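Side-chain contacts in cellulase (Soil metagenome, PDB 5I2U), which probably hydrolyses the beta-1,4-glucosidic bonds of cellulose, as a salt-tolerant TIM-barrel enzyme of glycoside hydrolase family 5: residues A[113-116]-A[117-121]; A[226-229]-A[230-233]; A[285-288]-A[289-293]. All blocks are in the same frame, centred on the assembly; numbering follows the deposited sequence. Where two conformers were deposited one is given.

The three contacts come in series along a single closed barrel of eight parallel strands. Contact 1 (113-116 with 117-121) is the last part of helix 104-120, which leads from strand 87-93 to strand 124-130. Contact 2 (226-229 with 230-233) carries the chain from strand 217-224 into helix 230-241, and contact 3 (285-288 with 289-293) follows the final barrel strand, 281-286. Contacts 1 and 2 lie on opposite sides of the chain's centre, their own centres 34 Å apart; contacts 2 and 3 approach to about 8 Å between nearest atoms. Contacts 2 and 3 thus follow the C-terminal strand ends, where TIM-barrel enzymes hold their active sites, whereas contact 1 leads into a strand's start.

Contact 1: A[113-116]-A[117-121]; sequences PVIE and SAIEN
Ile115 and Ile119, one helical turn apart, meet through CG2 of the first and CD1 of the second at 4.3 Å, a glancing apolar touch beside four regular backbone bonds. The tight part of the contact is the backbone spiral and the side turned to the barrel. Pro113 O receives Ser117 N at 2.8 Å, Val114 O receives Ala118 N, Ile115 O receives Ile119 N, and Glu116 O receives Glu120 N at 2.8 Å with an N-H...O angle of 169°, nearly straight. Ala118 CB sits over the carbonyl oxygens of Val114 and Ile115, 3.5 Å from each, and the residue packs on Val125 of strand 124-130, while Ile115 presses on Ile127 of the same strand. Buried Ser117 touches Val76 of neighbouring helix 73-81 and turns its OG to Lys73 O.

The acidic flank, with Glu120 exposed and Glu116 partly so, is the looser solvent side. Glu120 has CG anti to its carbonyl carbon (chi1 -72°), which lays CG 3.3 Å from Glu116 O; beyond CG the chain runs extended, and its OE2 stays 3.8 Å from Glu116 O and makes no bond to it.

Glu116 OE1 and Glu120 OE2, like charges 4.6 Å apart, both form salt bridges with Lys73 NZ. That one ammonium group probably offsets their mutual repulsion. As the chain leaves the helix, Asn121 adds its ND2, at 2.9 Å, to its own backbone N on Ser117 O, the two donors arriving from opposite faces of a doubly held carbonyl in the last turn.

Contact 2: A[226-229]-A[230-233]; sequences ATHE and AWLR
Trp231 leans back over Glu229 and against His228, the two residues that lead into helix 230-241. Its CG stands between the backbone N and the carbonyl carbon (chi1 60°), and this brings the indole back toward the preceding loop. Followed outward from CB, the ring first brings CD1 beside Glu229, 4.0 Å from that residue's CB, with Glu229 O lying over one face. Next comes NE1, which donates to a water held at the edge of the indole, in its plane, at 2.8 Å. The same water accepts from Glu229 N at 3.1 Å and donates to Thr227 O, tying the indole to the loop backbone. On the benzo side, CZ2 reaches CD2 of the His228 imidazole at 4.2 Å, the two rings meeting at a slant.

Leu232 fills in beneath: its CB lies over an indole face, and CD2 rests 3.8 Å from His228 CB before the side chain continues onto Met221 and Phe223 of strand 217-224. Its backbone N makes a weak bond, 3.4 Å long, to Glu229 O.

The one direct hydrogen bond across this surface contact is therefore weak. The water supplies a three-way link that the backbone bond does not, so the indole is probably held in part by solvent, as well as by its apolar contacts.

Contact 3: A[285-288]-A[289-293]; sequences SVSD and KNETC
A cis peptide bond precedes Ser285 near the end of the last barrel strand; the chain then passes an inverse gamma turn centred on Val286 and another on Asn290, and curls back until Ser285 N donates to Cys293 O at 2.8 Å with an N-H...O angle of 165°. That bond closes the base of the loop. Inside it, Ser285 and Ser287 both place OG between the backbone N and the carbonyl carbon (chi1 55° and 57°), which points the two hydroxyls at each other; they share a hydrogen bond of 2.5 Å in which either could be the donor. Ser285 OG also lies alongside Cys293 SG, 4.1 Å away.

Glu291 enters from the returning limb. Its extended chain carries the carboxylate toward the serines, though OE2 remains 4.0 Å from Ser287 OG; the gap is bridged by Ser294, whose hydroxyl is hydrogen-bonded to both. The other oxygen, OE1, faces Lys289 NZ in a long salt bridge of 4.0 Å, and both of these atoms bind one glycerol, probably from the crystallisation liquor. Lys289 reaches there with every side-chain torsion close to anti, an extended arm; its carbonyl O accepts a weak bond from Glu291 N.

Asp288 points its carboxylate the other way, where OD2 forms a salt bridge with Arg69 and OD1 is hydrogen-bonded to another glycerol, while the side chain touches Trp67 and Phe70. A non-proline cis peptide at the end of the eighth strand is a familiar feature of family 5 TIM barrels, and the loop after it lies at the C-terminal face of the barrel, consistent with the side on which such enzymes open their substrate cleft.

Contact 1: A[113-116]-A[117-121]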
loop_
_atom_site.group_PDB
_atom_site.type_symbol
_atom_site.label_atom_id
_atom_site.label_comp_id
_atom_site.label_asym_id
_atom_site.label_seq_id
_atom_site.Cartn_x
_atom_site.Cartn_y
_atom_site.Cartn_z
ATOM N N PRO A 113 -11.751 7.610 9.415
ATOM C CA PRO A 113 -12.668 6.461 9.475
ATOM C C PRO A 113 -12.091 5.165 8.886
ATOM O O PRO A 113 -12.418 4.090 9.361
ATOM C CB PRO A 113 -13.891 6.928 8.671
ATOM C CG PRO A 113 -13.446 8.131 7.909
ATOM C CD PRO A 113 -12.365 8.757 8.720
ATOM N N VAL A 114 -11.216 5.272 7.884
ATOM C CA VAL A 114 -10.574 4.089 7.312
ATOM C C VAL A 114 -9.628 3.433 8.334
ATOM O O VAL A 114 -9.628 2.203 8.489
ATOM C CB VAL A 114 -9.843 4.433 5.998
ATOM C CG1 VAL A 114 -9.076 3.227 5.427
ATOM C CG2 VAL A 114 -10.854 4.945 4.971
ATOM N N ILE A 115 -8.825 4.253 9.022
ATOM C CA ILE A 115 -7.893 3.761 10.057
ATOM C C ILE A 115 -8.676 3.159 11.216
ATOM O O ILE A 115 -8.413 2.030 11.625
ATOM C CB ILE A 115 -6.950 4.872 10.579
ATOM C CG1 ILE A 115 -6.001 5.353 9.473
ATOM C CG2 ILE A 115 -6.114 4.368 11.758
ATOM C CD1 ILE A 115 -5.428 6.736 9.708
ATOM N N GLU A 116 -9.645 3.918 11.726
ATOM C CA GLU A 116 -10.503 3.442 12.809
ATOM C C GLU A 116 -11.199 2.139 12.433
ATOM O O GLU A 116 -11.190 1.192 13.212
ATOM C CB GLU A 116 -11.534 4.499 13.207
ATOM C CG GLU A 116 -10.981 5.613 14.093
ATOM C CD GLU A 116 -11.994 6.724 14.333
ATOM O OE1 GLU A 116 -13.137 6.642 13.807
ATOM O OE2 GLU A 116 -11.645 7.688 15.049
ATOM N N SER A 117 -11.772 2.079 11.241
ATOM C CA SER A 117 -12.502 0.883 10.811
ATOM C C SER A 117 -11.591 -0.358 10.689
ATOM O O SER A 117 -12.012 -1.475 10.998
ATOM C CB SER A 117 -13.253 1.147 9.501
ATOM O OG SER A 117 -14.006 0.009 9.098
ATOM N N ALA A 118 -10.353 -0.153 10.240
ATOM C CA ALA A 118 -9.365 -1.234 10.207
ATOM C C ALA A 118 -9.030 -1.751 11.624
ATOM O O ALA A 118 -8.831 -2.950 11.826
ATOM C CB ALA A 118 -8.101 -0.760 9.504
ATOM N N ILE A 119 -8.963 -0.838 12.596
ATOM C CA ILE A 119 -8.835 -1.229 14.004
ATOM C C ILE A 119 -10.079 -2.026 14.414
ATOM O O ILE A 119 -9.967 -3.151 14.908
ATOM C CB ILE A 119 -8.578 -0.007 14.944
ATOM C CG1 ILE A 119 -7.158 0.527 14.733
ATOM C CG2 ILE A 119 -8.776 -0.384 16.414
ATOM C CD1 ILE A 119 -6.934 1.935 15.238
ATOM N N GLU A 120 -11.248 -1.442 14.178
ATOM C CA GLU A 120 -12.524 -2.057 14.560
ATOM C C GLU A 120 -12.732 -3.457 13.993
ATOM O O GLU A 120 -13.215 -4.344 14.694
ATOM C CB GLU A 120 -13.690 -1.159 14.138
ATOM C CG GLU A 120 -13.813 0.105 14.975
ATOM C CD GLU A 120 -14.756 1.123 14.360
ATOM O OE1 GLU A 120 -15.692 0.726 13.615
ATOM O OE2 GLU A 120 -14.556 2.324 14.639
ATOM N N ASN A 121 -12.362 -3.647 12.727
ATOM C CA ASN A 121 -12.575 -4.929 12.035
ATOM C C ASN A 121 -11.376 -5.874 12.040
ATOM O O ASN A 121 -11.394 -6.874 11.348
ATOM C CB ASN A 121 -13.070 -4.669 10.614
ATOM C CG ASN A 121 -14.444 -4.018 10.595
ATOM O OD1 ASN A 121 -15.450 -4.672 10.880
ATOM N ND2 ASN A 121 -14.499 -2.724 10.264
#

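Contact 2: A[226-229]-A[230-233]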
loop_
_atom_site.group_PDB
_atom_site.type_symbol
_atom_site.label_atom_id
_atom_site.label_comp_id
_atom_site.label_asym_id
_atom_site.label_seq_id
_atom_site.Cartn_x
_atom_site.Cartn_y
_atom_site.Cartn_z
ATOM N N ALA A 226 0.039 -5.378 -17.241
ATOM C CA ALA A 226 -0.047 -5.226 -18.700
ATOM C C ALA A 226 1.091 -4.378 -19.303
ATOM O O ALA A 226 1.216 -4.307 -20.521
ATOM C CB ALA A 226 -1.401 -4.650 -19.088
ATOM N N THR A 227 1.882 -3.720 -18.453
ATOM C CA THR A 227 2.986 -2.864 -18.885
ATOM C C THR A 227 4.345 -3.441 -18.500
ATOM O O THR A 227 5.226 -3.579 -19.352
ATOM C CB THR A 227 2.859 -1.471 -18.250
ATOM O OG1 THR A 227 1.558 -0.942 -18.531
ATOM C CG2 THR A 227 3.922 -0.505 -18.788
ATOM N N HIS A 228 4.505 -3.771 -17.218
ATOM C CA HIS A 228 5.801 -4.105 -16.664
ATOM C C HIS A 228 6.048 -5.601 -16.813
ATOM O O HIS A 228 5.373 -6.425 -16.187
ATOM C CB HIS A 228 5.895 -3.628 -15.209
ATOM C CG HIS A 228 5.757 -2.138 -15.060
ATOM N ND1 HIS A 228 4.853 -1.547 -14.202
ATOM C CD2 HIS A 228 6.394 -1.120 -15.685
ATOM C CE1 HIS A 228 4.947 -0.233 -14.293
ATOM N NE2 HIS A 228 5.872 0.052 -15.190
ATOM N N GLU A 229 7.024 -5.928 -17.658
ATOM C CA GLU A 229 7.354 -7.309 -18.013
ATOM C C GLU A 229 8.264 -7.981 -16.964
ATOM O O GLU A 229 8.449 -7.447 -15.859
ATOM C CB GLU A 229 7.972 -7.328 -19.419
ATOM C CG GLU A 229 7.003 -6.830 -20.479
ATOM C CD GLU A 229 7.558 -6.881 -21.883
ATOM O OE1 GLU A 229 8.799 -6.982 -22.052
ATOM O OE2 GLU A 229 6.729 -6.803 -22.822
ATOM N N ALA A 230 8.791 -9.161 -17.296
ATOM C CA ALA A 230 9.563 -10.012 -16.370
ATOM C C ALA A 230 10.769 -9.367 -15.682
ATOM O O ALA A 230 11.106 -9.747 -14.567
ATOM C CB ALA A 230 10.003 -11.289 -17.089
ATOM N N TRP A 231 11.408 -8.398 -16.333
ATOM C CA TRP A 231 12.563 -7.710 -15.749
ATOM C C TRP A 231 12.331 -7.221 -14.306
ATOM O O TRP A 231 13.197 -7.413 -13.442
ATOM C CB TRP A 231 13.031 -6.553 -16.636
ATOM C CG TRP A 231 12.023 -5.463 -16.894
ATOM C CD1 TRP A 231 11.127 -5.397 -17.926
ATOM C CD2 TRP A 231 11.833 -4.267 -16.127
ATOM N NE1 TRP A 231 10.389 -4.245 -17.845
ATOM C CE2 TRP A 231 10.798 -3.531 -16.749
ATOM C CE3 TRP A 231 12.435 -3.745 -14.972
ATOM C CZ2 TRP A 231 10.347 -2.299 -16.252
ATOM C CZ3 TRP A 231 11.984 -2.517 -14.476
ATOM C CH2 TRP A 231 10.953 -1.811 -15.123
ATOM N N LEU A 232 11.151 -6.653 -14.042
ATOM C CA LEU A 232 10.840 -6.067 -12.739
ATOM C C LEU A 232 10.785 -7.120 -11.617
ATOM O O LEU A 232 11.230 -6.861 -10.486
ATOM C CB LEU A 232 9.534 -5.263 -12.820
ATOM C CG LEU A 232 9.051 -4.481 -11.589
ATOM C CD1 LEU A 232 10.155 -3.659 -10.940
ATOM C CD2 LEU A 232 7.878 -3.574 -11.961
ATOM N N ARG A 233 10.253 -8.305 -11.935
ATOM C CA ARG A 233 10.284 -9.454 -11.013
ATOM C C ARG A 233 11.710 -9.943 -10.735
ATOM O O ARG A 233 12.036 -10.308 -9.598
ATOM C CB ARG A 233 9.478 -10.615 -11.572
ATOM C CG ARG A 233 7.981 -10.381 -11.656
ATOM C CD ARG A 233 7.257 -11.702 -11.917
ATOM N NE ARG A 233 7.510 -12.216 -13.268
ATOM C CZ ARG A 233 6.804 -11.925 -14.363
ATOM N NH1 ARG A 233 5.749 -11.101 -14.327
ATOM N NH2 ARG A 233 7.156 -12.474 -15.527
HETATM O O HOH W 1 8.204 -3.849 -19.584
#

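Contact 3: A[285-288]-A[289-293]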
loop_
_atom_site.group_PDB
_atom_site.type_symbol
_atom_site.label_atom_id
_atom_site.label_comp_id
_atom_site.label_asym_id
_atom_site.label_seq_id
_atom_site.Cartn_x
_atom_site.Cartn_y
_atom_site.Cartn_z
ATOM N N SER A 285 -7.409 0.065 -8.038
ATOM C CA SER A 285 -7.909 0.857 -6.909
ATOM C C SER A 285 -9.401 0.665 -6.737
ATOM O O SER A 285 -10.151 0.460 -7.725
ATOM C CB SER A 285 -7.648 2.363 -7.100
ATOM O OG SER A 285 -8.178 2.867 -8.312
ATOM N N VAL A 286 -9.828 0.813 -5.484
ATOM C CA VAL A 286 -11.249 0.789 -5.121
ATOM C C VAL A 286 -11.774 2.184 -5.420
ATOM O O VAL A 286 -11.740 3.081 -4.574
ATOM C CB VAL A 286 -11.479 0.434 -3.644
ATOM C CG1 VAL A 286 -12.959 0.406 -3.332
ATOM C CG2 VAL A 286 -10.833 -0.905 -3.300
ATOM N N SER A 287 -12.225 2.345 -6.649
ATOM C CA SER A 287 -12.628 3.628 -7.212
ATOM C C SER A 287 -13.527 3.342 -8.432
ATOM O O SER A 287 -13.624 2.191 -8.866
ATOM C CB SER A 287 -11.380 4.435 -7.623
ATOM O OG SER A 287 -10.544 3.736 -8.561
ATOM N N ASP A 288 -14.148 4.383 -8.988
ATOM C CA ASP A 288 -15.170 4.239 -10.035
ATOM C C ASP A 288 -15.009 5.152 -11.257
ATOM O O ASP A 288 -15.963 5.485 -11.936
ATOM C CB ASP A 288 -16.579 4.376 -9.429
ATOM C CG ASP A 288 -16.770 5.645 -8.610
ATOM O OD1 ASP A 288 -15.834 6.456 -8.492
ATOM O OD2 ASP A 288 -17.874 5.813 -8.029
ATOM N N LYS A 289 -13.778 5.537 -11.552
ATOM C CA LYS A 289 -13.482 6.285 -12.761
ATOM C C LYS A 289 -13.663 5.332 -13.951
ATOM O O LYS A 289 -13.595 4.119 -13.774
ATOM C CB LYS A 289 -12.056 6.820 -12.660
ATOM C CG LYS A 289 -11.534 7.638 -13.835
ATOM C CD LYS A 289 -10.224 8.293 -13.412
ATOM C CE LYS A 289 -9.453 8.912 -14.568
ATOM N NZ LYS A 289 -8.153 9.469 -14.099
ATOM N N ASN A 290 -13.906 5.869 -15.146
ATOM C CA ASN A 290 -13.914 5.048 -16.368
ATOM C C ASN A 290 -12.505 4.683 -16.818
ATOM O O ASN A 290 -12.028 5.125 -17.879
ATOM C CB ASN A 290 -14.656 5.727 -17.526
ATOM C CG ASN A 290 -14.788 4.818 -18.736
ATOM O OD1 ASN A 290 -14.858 3.600 -18.602
ATOM N ND2 ASN A 290 -14.798 5.407 -19.921
ATOM N N GLU A 291 -11.860 3.848 -16.015
ATOM C CA GLU A 291 -10.505 3.353 -16.279
ATOM C C GLU A 291 -10.463 1.881 -15.858
ATOM O O GLU A 291 -11.182 1.462 -14.934
ATOM C CB GLU A 291 -9.456 4.173 -15.501
ATOM C CG GLU A 291 -9.590 4.037 -13.983
ATOM C CD GLU A 291 -8.716 4.963 -13.161
ATOM O OE1 GLU A 291 -7.750 5.547 -13.694
ATOM O OE2 GLU A 291 -9.029 5.099 -11.957
ATOM N N THR A 292 -9.623 1.110 -16.537
ATOM C CA THR A 292 -9.457 -0.322 -16.265
ATOM C C THR A 292 -9.109 -0.628 -14.802
ATOM O O THR A 292 -9.669 -1.559 -14.225
ATOM C CB THR A 292 -8.380 -0.924 -17.197
ATOM O OG1 THR A 292 -8.698 -0.602 -18.553
ATOM C CG2 THR A 292 -8.299 -2.440 -17.044
ATOM N N CYS A 293 -8.219 0.164 -14.199
ATOM C CA CYS A 293 -7.805 -0.052 -12.798
ATOM C C CYS A 293 -8.854 0.318 -11.715
ATOM O O CYS A 293 -8.642 -0.008 -10.547
ATOM C CB CYS A 293 -6.490 0.677 -12.484
ATOM S SG CYS A 293 -6.666 2.437 -12.062
#